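Local structure of Oxidored_FMN domain-containing protein ([Pseudomonas] geniculata N1, 6L6J) at residues M35-K46 with Y82-V93; V258-D266 with G276-F284. The protein is a 6-hydroxypseudooxynicotine amine oxidase that carries FMN and a [4Fe-4S] cluster, and probably oxidises the amine of this nicotine-derived substrate through its flavin. One frame throughout, in Å; residues are numbered along the deposited sequence.

Contact 1 of 2, residues M35-K46 with Y82-V93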
loop_
_atom_site.group_PDB
_atom_site.type_symbol
_atom_site.label_atom_id
_atom_site.label_comp_id
_atom_site.label_asym_id
_atom_site.label_seq_id
_atom_site.Cartn_x
_atom_site.Cartn_y
_atom_site.Cartn_z
ATOM N N MET A 35 19.876 3.673 -3.438
ATOM C CA MET A 35 21.315 3.564 -3.094
ATOM C C MET A 35 21.640 4.650 -2.075
ATOM O O MET A 35 22.634 4.519 -1.333
ATOM C CB MET A 35 22.185 3.740 -4.341
ATOM C CG MET A 35 21.723 2.867 -5.488
ATOM S SD MET A 35 21.300 1.178 -4.940
ATOM C CE MET A 35 22.890 0.377 -5.185
ATOM N N THR A 36 20.794 5.667 -2.033
ATOM C CA THR A 36 20.939 6.855 -1.163
ATOM C C THR A 36 20.609 6.445 0.285
ATOM O O THR A 36 21.076 7.130 1.195
ATOM C CB THR A 36 20.148 8.000 -1.806
ATOM O OG1 THR A 36 19.138 7.443 -2.652
ATOM C CG2 THR A 36 21.010 8.875 -2.691
ATOM N N ALA A 37 19.892 5.336 0.495
ATOM C CA ALA A 37 19.465 4.842 1.827
ATOM C C ALA A 37 19.601 3.313 1.862
ATOM O O ALA A 37 18.597 2.589 2.081
ATOM C CB ALA A 37 18.060 5.302 2.131
ATOM N N LEU A 38 20.836 2.848 1.679
ATOM C CA LEU A 38 21.217 1.411 1.597
ATOM C C LEU A 38 20.779 0.679 2.877
ATOM O O LEU A 38 20.279 -0.451 2.781
ATOM C CB LEU A 38 22.733 1.341 1.380
ATOM C CG LEU A 38 23.308 0.001 0.928
ATOM C CD1 LEU A 38 22.701 -0.443 -0.391
ATOM C CD2 LEU A 38 24.831 0.086 0.822
ATOM N N GLU A 39 20.986 1.297 4.040
ATOM C CA GLU A 39 20.789 0.630 5.355
ATOM C C GLU A 39 19.294 0.357 5.553
ATOM O O GLU A 39 18.937 -0.718 6.113
ATOM C CB GLU A 39 21.411 1.477 6.463
ATOM C CG GLU A 39 22.930 1.527 6.395
ATOM C CD GLU A 39 23.620 0.251 6.854
ATOM O OE1 GLU A 39 24.711 -0.066 6.305
ATOM O OE2 GLU A 39 23.066 -0.429 7.764
ATOM N N GLU A 40 18.459 1.283 5.078
ATOM C CA GLU A 40 16.972 1.170 5.099
ATOM C C GLU A 40 16.575 -0.079 4.288
ATOM O O GLU A 40 15.888 -0.973 4.830
ATOM C CB GLU A 40 16.344 2.473 4.593
ATOM C CG GLU A 40 16.859 3.704 5.322
ATOM C CD GLU A 40 16.067 4.995 5.160
ATOM O OE1 GLU A 40 15.183 5.063 4.264
ATOM O OE2 GLU A 40 16.378 5.959 5.904
ATOM N N MET A 41 17.021 -0.140 3.036
ATOM C CA MET A 41 16.814 -1.271 2.102
ATOM C C MET A 41 17.284 -2.591 2.737
ATOM O O MET A 41 16.487 -3.532 2.807
ATOM C CB MET A 41 17.602 -0.971 0.832
ATOM C CG MET A 41 17.523 -2.036 -0.210
ATOM S SD MET A 41 18.237 -1.331 -1.711
ATOM C CE MET A 41 16.821 -0.406 -2.295
ATOM N N ILE A 42 18.532 -2.637 3.214
ATOM C CA ILE A 42 19.146 -3.818 3.887
ATOM C C ILE A 42 18.226 -4.271 5.029
ATOM O O ILE A 42 17.741 -5.393 4.954
ATOM C CB ILE A 42 20.594 -3.510 4.332
ATOM C CG1 ILE A 42 21.569 -3.607 3.156
ATOM C CG2 ILE A 42 21.050 -4.394 5.474
ATOM C CD1 ILE A 42 22.901 -2.891 3.388
ATOM N N ALA A 43 17.988 -3.432 6.031
ATOM C CA ALA A 43 17.165 -3.739 7.233
ATOM C C ALA A 43 15.738 -4.144 6.804
ATOM O O ALA A 43 15.151 -5.075 7.393
ATOM C CB ALA A 43 17.149 -2.537 8.163
ATOM N N PHE A 44 15.181 -3.461 5.806
ATOM C CA PHE A 44 13.833 -3.772 5.279
ATOM C C PHE A 44 13.842 -5.213 4.787
ATOM O O PHE A 44 13.072 -5.991 5.310
ATOM C CB PHE A 44 13.386 -2.806 4.176
ATOM C CG PHE A 44 11.956 -3.040 3.763
ATOM C CD1 PHE A 44 10.906 -2.445 4.460
ATOM C CD2 PHE A 44 11.650 -3.905 2.713
ATOM C CE1 PHE A 44 9.585 -2.697 4.111
ATOM C CE2 PHE A 44 10.328 -4.163 2.369
ATOM C CZ PHE A 44 9.301 -3.558 3.070
ATOM N N ARG A 45 14.683 -5.536 3.811
ATOM C CA ARG A 45 14.700 -6.860 3.134
ATOM C C ARG A 45 15.105 -7.949 4.140
ATOM O O ARG A 45 14.430 -8.977 4.198
ATOM C CB ARG A 45 15.644 -6.810 1.930
ATOM C CG ARG A 45 15.301 -5.760 0.883
ATOM C CD ARG A 45 13.930 -5.979 0.308
ATOM N NE ARG A 45 13.553 -4.916 -0.601
ATOM C CZ ARG A 45 12.358 -4.755 -1.144
ATOM N NH1 ARG A 45 11.391 -5.612 -0.878
ATOM N NH2 ARG A 45 12.141 -3.745 -1.971
ATOM N N LYS A 46 16.135 -7.718 4.948
ATOM C CA LYS A 46 16.578 -8.678 6.004
ATOM C C LYS A 46 15.354 -9.225 6.765
ATOM O O LYS A 46 15.252 -10.467 6.948
ATOM C CB LYS A 46 17.583 -8.031 6.963
ATOM C CG LYS A 46 18.363 -9.006 7.840
ATOM C CD LYS A 46 19.350 -8.323 8.804
ATOM C CE LYS A 46 19.516 -9.036 10.139
ATOM N NZ LYS A 46 19.564 -8.084 11.282
ATOM N N TYR A 82 27.761 0.091 -8.191
ATOM C CA TYR A 82 26.493 -0.309 -7.515
ATOM C C TYR A 82 26.538 -1.791 -7.070
ATOM O O TYR A 82 25.698 -2.175 -6.192
ATOM C CB TYR A 82 25.289 0.021 -8.403
ATOM C CG TYR A 82 25.125 1.479 -8.739
ATOM C CD1 TYR A 82 24.972 2.446 -7.749
ATOM C CD2 TYR A 82 25.114 1.902 -10.060
ATOM C CE1 TYR A 82 24.825 3.794 -8.068
ATOM C CE2 TYR A 82 24.982 3.242 -10.392
ATOM C CZ TYR A 82 24.852 4.190 -9.396
ATOM O OH TYR A 82 24.726 5.505 -9.763
ATOM N N ILE A 83 27.507 -2.581 -7.576
ATOM C CA ILE A 83 27.626 -4.050 -7.315
ATOM C C ILE A 83 27.836 -4.306 -5.816
ATOM O O ILE A 83 27.067 -5.075 -5.260
ATOM C CB ILE A 83 28.750 -4.707 -8.145
ATOM C CG1 ILE A 83 28.443 -4.674 -9.643
ATOM C CG2 ILE A 83 29.017 -6.127 -7.653
ATOM C CD1 ILE A 83 29.536 -5.242 -10.508
ATOM N N GLU A 84 28.858 -3.712 -5.206
ATOM C CA GLU A 84 29.223 -3.978 -3.789
ATOM C C GLU A 84 28.079 -3.511 -2.887
ATOM O O GLU A 84 27.636 -4.256 -2.018
ATOM C CB GLU A 84 30.579 -3.348 -3.438
ATOM C CG GLU A 84 31.346 -4.109 -2.366
ATOM C CD GLU A 84 30.788 -4.003 -0.938
ATOM O OE1 GLU A 84 30.104 -4.991 -0.476
ATOM O OE2 GLU A 84 31.060 -2.951 -0.254
ATOM N N PRO A 85 27.550 -2.276 -3.053
ATOM C CA PRO A 85 26.349 -1.848 -2.326
ATOM C C PRO A 85 25.183 -2.853 -2.345
ATOM O O PRO A 85 24.599 -3.099 -1.289
ATOM C CB PRO A 85 25.946 -0.556 -3.056
ATOM C CG PRO A 85 27.256 0.013 -3.551
ATOM C CD PRO A 85 28.100 -1.204 -3.904
ATOM N N LEU A 86 24.873 -3.431 -3.509
ATOM C CA LEU A 86 23.736 -4.387 -3.639
ATOM C C LEU A 86 24.110 -5.769 -3.095
ATOM O O LEU A 86 23.183 -6.485 -2.663
ATOM C CB LEU A 86 23.279 -4.477 -5.097
ATOM C CG LEU A 86 22.566 -3.248 -5.661
ATOM C CD1 LEU A 86 22.093 -3.524 -7.069
ATOM C CD2 LEU A 86 21.398 -2.811 -4.792
ATOM N N ALA A 87 25.396 -6.120 -3.096
ATOM C CA ALA A 87 25.940 -7.383 -2.538
ATOM C C ALA A 87 25.592 -7.479 -1.047
ATOM O O ALA A 87 25.359 -8.585 -0.549
ATOM C CB ALA A 87 27.423 -7.450 -2.752
ATOM N N ARG A 88 25.549 -6.342 -0.361
ATOM C CA ARG A 88 25.160 -6.275 1.069
ATOM C C ARG A 88 23.696 -6.713 1.210
ATOM O O ARG A 88 23.392 -7.405 2.199
ATOM C CB ARG A 88 25.382 -4.862 1.605
ATOM C CG ARG A 88 26.785 -4.329 1.350
ATOM C CD ARG A 88 27.475 -3.840 2.596
ATOM N NE ARG A 88 27.155 -2.461 2.923
ATOM C CZ ARG A 88 26.554 -2.057 4.039
ATOM N NH1 ARG A 88 26.160 -2.930 4.947
ATOM N NH2 ARG A 88 26.337 -0.767 4.239
ATOM N N VAL A 89 22.838 -6.302 0.260
ATOM C CA VAL A 89 21.380 -6.600 0.261
ATOM C C VAL A 89 21.235 -8.114 0.118
ATOM O O VAL A 89 20.554 -8.736 0.969
ATOM C CB VAL A 89 20.640 -5.871 -0.872
ATOM C CG1 VAL A 89 19.137 -6.095 -0.760
ATOM C CG2 VAL A 89 20.958 -4.378 -0.921
ATOM N N VAL A 90 21.883 -8.673 -0.910
ATOM C CA VAL A 90 21.966 -10.140 -1.171
ATOM C C VAL A 90 22.385 -10.871 0.109
ATOM O O VAL A 90 21.724 -11.865 0.463
ATOM C CB VAL A 90 22.926 -10.438 -2.340
ATOM C CG1 VAL A 90 23.142 -11.931 -2.566
ATOM C CG2 VAL A 90 22.424 -9.773 -3.621
ATOM N N ALA A 91 23.426 -10.401 0.782
ATOM C CA ALA A 91 24.026 -11.045 1.977
ATOM C C ALA A 91 22.997 -11.108 3.108
ATOM O O ALA A 91 22.861 -12.198 3.715
ATOM C CB ALA A 91 25.271 -10.325 2.409
ATOM N N ALA A 92 22.267 -10.018 3.345
ATOM C CA ALA A 92 21.234 -9.902 4.404
ATOM C C ALA A 92 20.031 -10.794 4.077
ATOM O O ALA A 92 19.288 -11.181 5.019
ATOM C CB ALA A 92 20.815 -8.462 4.572
ATOM N N VAL A 93 19.841 -11.121 2.798
ATOM C CA VAL A 93 18.730 -12.003 2.316
ATOM C C VAL A 93 19.215 -13.463 2.358
ATOM O O VAL A 93 18.581 -14.273 3.091
ATOM C CB VAL A 93 18.211 -11.554 0.931
ATOM C CG1 VAL A 93 17.413 -12.615 0.190
ATOM C CG2 VAL A 93 17.378 -10.292 1.052
#

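Contact 2 of 2, residues V258-D266 with G276-F284. With FMN (flavin mononucleotide), chain B.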
loop_
_atom_site.group_PDB
_atom_site.type_symbol
_atom_site.label_atom_id
_atom_site.label_comp_id
_atom_site.label_asym_id
_atom_site.label_seq_id
_atom_site.Cartn_x
_atom_site.Cartn_y
_atom_site.Cartn_z
ATOM N N VAL A 258 3.534 -13.380 -12.975
ATOM C CA VAL A 258 2.381 -12.894 -13.800
ATOM C C VAL A 258 1.348 -12.156 -12.938
ATOM O O VAL A 258 0.940 -12.662 -11.857
ATOM C CB VAL A 258 1.731 -14.000 -14.665
ATOM C CG1 VAL A 258 2.657 -14.452 -15.788
ATOM C CG2 VAL A 258 1.228 -15.178 -13.841
ATOM N N ASN A 259 0.913 -11.007 -13.464
ATOM C CA ASN A 259 -0.026 -10.065 -12.804
ATOM C C ASN A 259 -0.812 -9.295 -13.879
ATOM O O ASN A 259 -0.678 -9.637 -15.072
ATOM C CB ASN A 259 0.739 -9.165 -11.826
ATOM C CG ASN A 259 1.645 -8.163 -12.513
ATOM O OD1 ASN A 259 1.799 -8.187 -13.741
ATOM N ND2 ASN A 259 2.262 -7.291 -11.723
ATOM N N VAL A 260 -1.582 -8.277 -13.478
ATOM C CA VAL A 260 -2.436 -7.465 -14.404
ATOM C C VAL A 260 -1.818 -6.065 -14.562
ATOM O O VAL A 260 -1.364 -5.467 -13.552
ATOM C CB VAL A 260 -3.892 -7.408 -13.913
ATOM C CG1 VAL A 260 -4.489 -8.803 -13.831
ATOM C CG2 VAL A 260 -4.026 -6.692 -12.576
ATOM N N SER A 261 -1.801 -5.551 -15.793
ATOM C CA SER A 261 -1.190 -4.231 -16.113
ATOM C C SER A 261 -2.028 -3.083 -15.531
ATOM O O SER A 261 -3.306 -3.138 -15.501
ATOM C CB SER A 261 -0.945 -3.989 -17.580
ATOM O OG SER A 261 -0.171 -2.795 -17.758
ATOM N N ASP A 262 -1.256 -2.074 -15.136
ATOM C CA ASP A 262 -1.588 -0.861 -14.355
ATOM C C ASP A 262 -1.635 -1.197 -12.857
ATOM O O ASP A 262 -2.358 -2.121 -12.459
ATOM C CB ASP A 262 -2.817 -0.129 -14.872
ATOM C CG ASP A 262 -2.780 1.355 -14.514
ATOM O OD1 ASP A 262 -1.797 2.033 -14.895
ATOM O OD2 ASP A 262 -3.710 1.814 -13.814
ATOM N N TRP A 263 -0.849 -0.436 -12.088
ATOM C CA TRP A 263 -0.622 -0.606 -10.638
ATOM C C TRP A 263 -1.962 -0.589 -9.887
ATOM O O TRP A 263 -2.090 -1.346 -8.918
ATOM C CB TRP A 263 0.363 0.472 -10.177
ATOM C CG TRP A 263 1.063 0.180 -8.881
ATOM C CD1 TRP A 263 0.951 -0.935 -8.097
ATOM C CD2 TRP A 263 1.999 1.044 -8.210
ATOM N NE1 TRP A 263 1.728 -0.811 -6.974
ATOM C CE2 TRP A 263 2.369 0.399 -7.011
ATOM C CE3 TRP A 263 2.547 2.303 -8.499
ATOM C CZ2 TRP A 263 3.271 0.967 -6.116
ATOM C CZ3 TRP A 263 3.444 2.865 -7.605
ATOM C CH2 TRP A 263 3.794 2.206 -6.427
ATOM N N ALA A 264 -2.923 0.219 -10.333
ATOM C CA ALA A 264 -4.213 0.480 -9.650
ATOM C C ALA A 264 -5.075 -0.783 -9.691
ATOM O O ALA A 264 -5.966 -0.919 -8.810
ATOM C CB ALA A 264 -4.922 1.649 -10.298
ATOM N N TRP A 265 -4.809 -1.649 -10.684
ATOM C CA TRP A 265 -5.462 -2.972 -10.873
ATOM C C TRP A 265 -4.606 -4.120 -10.296
ATOM O O TRP A 265 -5.171 -5.179 -9.940
ATOM C CB TRP A 265 -5.754 -3.159 -12.362
ATOM C CG TRP A 265 -6.578 -2.067 -12.961
ATOM C CD1 TRP A 265 -6.128 -0.947 -13.604
ATOM C CD2 TRP A 265 -8.012 -1.997 -12.987
ATOM N NE1 TRP A 265 -7.183 -0.179 -14.024
ATOM C CE2 TRP A 265 -8.354 -0.808 -13.668
ATOM C CE3 TRP A 265 -9.032 -2.810 -12.492
ATOM C CZ2 TRP A 265 -9.678 -0.426 -13.874
ATOM C CZ3 TRP A 265 -10.339 -2.424 -12.688
ATOM C CH2 TRP A 265 -10.658 -1.255 -13.382
ATOM N N ASP A 266 -3.293 -3.931 -10.196
ATOM C CA ASP A 266 -2.333 -4.927 -9.642
ATOM C C ASP A 266 -2.354 -4.883 -8.101
ATOM O O ASP A 266 -2.566 -5.917 -7.471
ATOM C CB ASP A 266 -0.918 -4.690 -10.199
ATOM C CG ASP A 266 0.069 -5.817 -9.872
ATOM O OD1 ASP A 266 -0.381 -6.974 -9.801
ATOM O OD2 ASP A 266 1.278 -5.524 -9.708
ATOM N N GLY A 276 -7.088 -12.998 -4.162
ATOM C CA GLY A 276 -6.982 -13.818 -5.377
ATOM C C GLY A 276 -7.953 -13.356 -6.434
ATOM O O GLY A 276 -8.566 -14.221 -7.035
ATOM N N GLN A 277 -8.076 -12.036 -6.614
ATOM C CA GLN A 277 -8.928 -11.381 -7.648
ATOM C C GLN A 277 -8.296 -11.585 -9.033
ATOM O O GLN A 277 -9.040 -11.476 -10.042
ATOM C CB GLN A 277 -9.159 -9.894 -7.334
ATOM C CG GLN A 277 -7.880 -9.041 -7.302
ATOM C CD GLN A 277 -7.458 -8.394 -8.616
ATOM O OE1 GLN A 277 -8.145 -8.525 -9.652
ATOM N NE2 GLN A 277 -6.304 -7.703 -8.578
ATOM N N GLN A 278 -6.992 -11.887 -9.091
ATOM C CA GLN A 278 -6.232 -11.991 -10.368
ATOM C C GLN A 278 -6.389 -13.396 -10.950
ATOM O O GLN A 278 -6.009 -13.597 -12.127
ATOM C CB GLN A 278 -4.749 -11.696 -10.190
ATOM C CG GLN A 278 -4.455 -10.354 -9.529
ATOM C CD GLN A 278 -3.110 -9.805 -9.955
ATOM O OE1 GLN A 278 -2.356 -10.447 -10.680
ATOM N NE2 GLN A 278 -2.788 -8.600 -9.510
ATOM N N GLU A 279 -6.950 -14.326 -10.168
ATOM C CA GLU A 279 -6.962 -15.764 -10.546
ATOM C C GLU A 279 -7.488 -15.881 -11.972
ATOM O O GLU A 279 -6.761 -16.364 -12.833
ATOM C CB GLU A 279 -7.762 -16.617 -9.564
ATOM C CG GLU A 279 -8.163 -17.945 -10.172
ATOM C CD GLU A 279 -8.641 -19.000 -9.195
ATOM O OE1 GLU A 279 -8.480 -18.804 -7.958
ATOM O OE2 GLU A 279 -9.191 -20.029 -9.699
ATOM N N PRO A 280 -8.734 -15.431 -12.268
ATOM C CA PRO A 280 -9.310 -15.536 -13.614
ATOM C C PRO A 280 -8.386 -15.091 -14.749
ATOM O O PRO A 280 -8.497 -15.661 -15.785
ATOM C CB PRO A 280 -10.510 -14.581 -13.599
ATOM C CG PRO A 280 -10.358 -13.803 -12.301
ATOM C CD PRO A 280 -9.664 -14.759 -11.343
ATOM N N PHE A 281 -7.504 -14.113 -14.507
ATOM C CA PHE A 281 -6.627 -13.485 -15.531
ATOM C C PHE A 281 -5.353 -14.305 -15.774
ATOM O O PHE A 281 -4.881 -14.285 -16.944
ATOM C CB PHE A 281 -6.219 -12.074 -15.105
ATOM C CG PHE A 281 -7.355 -11.097 -14.964
ATOM C CD1 PHE A 281 -7.847 -10.424 -16.073
ATOM C CD2 PHE A 281 -7.919 -10.838 -13.717
ATOM C CE1 PHE A 281 -8.889 -9.515 -15.943
ATOM C CE2 PHE A 281 -8.965 -9.931 -13.590
ATOM C CZ PHE A 281 -9.452 -9.276 -14.705
ATOM N N ILE A 282 -4.826 -14.994 -14.741
ATOM C CA ILE A 282 -3.526 -15.749 -14.801
ATOM C C ILE A 282 -3.766 -17.265 -14.799
ATOM O O ILE A 282 -2.788 -17.979 -15.040
ATOM C CB ILE A 282 -2.523 -15.321 -13.694
ATOM C CG1 ILE A 282 -3.070 -15.481 -12.269
ATOM C CG2 ILE A 282 -2.027 -13.908 -13.931
ATOM C CD1 ILE A 282 -3.312 -16.917 -11.842
ATOM N N ASP A 283 -4.998 -17.707 -14.522
ATOM C CA ASP A 283 -5.499 -19.119 -14.503
ATOM C C ASP A 283 -4.928 -19.937 -15.662
ATOM O O ASP A 283 -4.670 -21.122 -15.476
ATOM C CB ASP A 283 -7.027 -19.173 -14.706
ATOM C CG ASP A 283 -7.809 -19.969 -13.672
ATOM O OD1 ASP A 283 -7.227 -20.253 -12.577
ATOM O OD2 ASP A 283 -8.995 -20.264 -13.938
ATOM N N PHE A 284 -4.817 -19.328 -16.841
ATOM C CA PHE A 284 -4.460 -20.011 -18.113
ATOM C C PHE A 284 -2.950 -20.318 -18.165
ATOM O O PHE A 284 -2.533 -21.210 -18.934
ATOM C CB PHE A 284 -4.869 -19.154 -19.318
ATOM C CG PHE A 284 -3.909 -18.030 -19.628
ATOM C CD1 PHE A 284 -4.006 -16.806 -18.964
ATOM C CD2 PHE A 284 -2.912 -18.191 -20.580
ATOM C CE1 PHE A 284 -3.153 -15.753 -19.270
ATOM C CE2 PHE A 284 -2.047 -17.146 -20.871
ATOM C CZ PHE A 284 -2.172 -15.927 -20.224
HETATM N N1 FMN B . 5.663 -4.219 -8.761
HETATM C C2 FMN B . 6.766 -4.158 -9.573
HETATM O O2 FMN B . 6.807 -4.926 -10.539
HETATM N N3 FMN B . 7.817 -3.352 -9.378
HETATM C C4 FMN B . 7.854 -2.513 -8.328
HETATM O O4 FMN B . 8.818 -1.770 -8.152
HETATM C C4A FMN B . 6.689 -2.483 -7.401
HETATM N N5 FMN B . 6.660 -1.656 -6.328
HETATM C C5A FMN B . 5.614 -1.723 -5.473
HETATM C C6 FMN B . 5.613 -0.931 -4.327
HETATM C C7 FMN B . 4.551 -1.020 -3.450
HETATM C C7M FMN B . 4.536 -0.124 -2.272
HETATM C C8 FMN B . 3.448 -1.958 -3.689
HETATM C C8M FMN B . 2.266 -2.043 -2.768
HETATM C C9 FMN B . 3.433 -2.747 -4.808
HETATM C C9A FMN B . 4.480 -2.684 -5.717
HETATM N N10 FMN B . 4.507 -3.518 -6.844
HETATM C C10 FMN B . 5.591 -3.430 -7.683
HETATM C "C1'" FMN B . 3.418 -4.500 -7.150
HETATM C "C2'" FMN B . 3.593 -5.765 -6.331
HETATM O "O2'" FMN B . 4.772 -6.397 -6.795
HETATM C "C3'" FMN B . 2.445 -6.718 -6.476
HETATM O "O3'" FMN B . 2.395 -7.177 -7.827
HETATM C "C4'" FMN B . 1.087 -6.130 -6.093
HETATM O "O4'" FMN B . 1.202 -5.364 -4.870
HETATM C "C5'" FMN B . 0.030 -7.218 -5.966
HETATM O "O5'" FMN B . 0.425 -8.102 -4.932
HETATM P P FMN B . -0.128 -7.904 -3.423
HETATM O O1P FMN B . -1.625 -8.102 -3.501
HETATM O O2P FMN B . 0.605 -8.974 -2.676
HETATM O O3P FMN B . 0.278 -6.497 -3.028
HETATM O O HOH W 1 -7.394 -6.833 -11.733
#

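Contact 1 of 2, residues M35-K46 with Y82-V93
Met35, Arg88 and Ala92 have the most surface buried where two outer helices of the eight-stranded TIM barrel, 38-46 and 83-93, run side by side. Their axes come within 8.6 Å and cross at -19°, as expected of neighbouring helices that both follow parallel barrel strands. Ahead of the first helix, Met35 bends at chi2 and again at chi3, which carries its methyl to the start of the second: Met35 CE lies 3.5 Å from Leu86 CD2 and 3.8 Å from Pro85 CB, and it also approaches Tyr82 CD1 obliquely. At the other end Ala92 CB lies 4.0 Å from Lys46 CB and also touches Ile42 CG2. Between these ends Val89 is a knob in the hole formed by Leu38, Met41, Ile42 and Arg45, and Leu58 of strand 55-62 closes in from the barrel side. The guanidinium of Arg45 turns away from this interface to Glu59 and the carbonyl of His29. Arg88, on the exposed side of the helix pair, has its guanidinium covered on one face by Ile42 CD1 and forms a salt bridge with Glu39 at its edge: Arg88 NH2 donates to Glu39 OE1 at 2.7 Å with an N-H...O angle of 164°.

Contact 2 of 2, residues V258-D266 with G276-F284
Gln278 reaches from the segment 276-284 to the end of barrel strand 255-261 and the short helix 263-266 that follows it. From CB, a CG anti to the carbonyl carbon (chi1 -54°) and an extended chain beyond it bring the amide to Asn259, Val260 and Asp266. Gln278 CD lies 3.9 Å from Asp266 OD1. Gln278 OE1 rests against the strand backbone, 3.2 Å from Asn259 CA, and also touches Asn259 CB. Gln278 NE2, with Val260 CG2 3.8 Å away, donates to Asp266 OD1 over 2.9 Å; the bond is nearly straight (161°), the acceptor lies in the amide plane, and it is the anti lone pair of OD1 that is used. The other carboxylate oxygen, Asp266 OD2, accepts from the ribityl hydroxyl O3' of FMN at 2.7 Å and is also bonded to His173, with a weak bond from Asn259 ND2. Gln278 is thus a second-shell residue that probably helps fix the rotation of a flavin-binding carboxylate. Gln277 adds a more bent bond, NE2 to Trp265 O, while a water donates to its OE1. Further out the contact is apolar: Val260 CG1 makes an off-centre CH-pi contact with the Phe281 ring, 4.3 Å from its centroid, and Val258 CG2 packs on Ile282 CG2 at 3.5 Å. The Trp263 indole presents its edge to the flavin, NE1 being 3.4 Å from FMN C9. TIM barrels carry their active sites at the C-terminal ends of the strands, here part of the FMN pocket of an NADH:flavin oxidoreductase-type domain.

How the contacts relate
Both contacts belong to the same TIM barrel, yet they share no element and their nearest atoms are about 11 Å apart. Contact 1 joins two helices of the outer layer and is only partly buried; contact 2 joins a barrel strand and the helix after it to a following loop and short helix, and is buried. The larger interface, 649 against 327 Å², is the helix pair, chiefly apolar with one salt bridge on its exposed side. In contact 2, glutamine amides bond to a flavin-binding carboxylate and to a backbone carbonyl. FMN takes part directly in contact 2, whereas in contact 1 the nearest approach is the Arg45 side chain, about 7 Å from it.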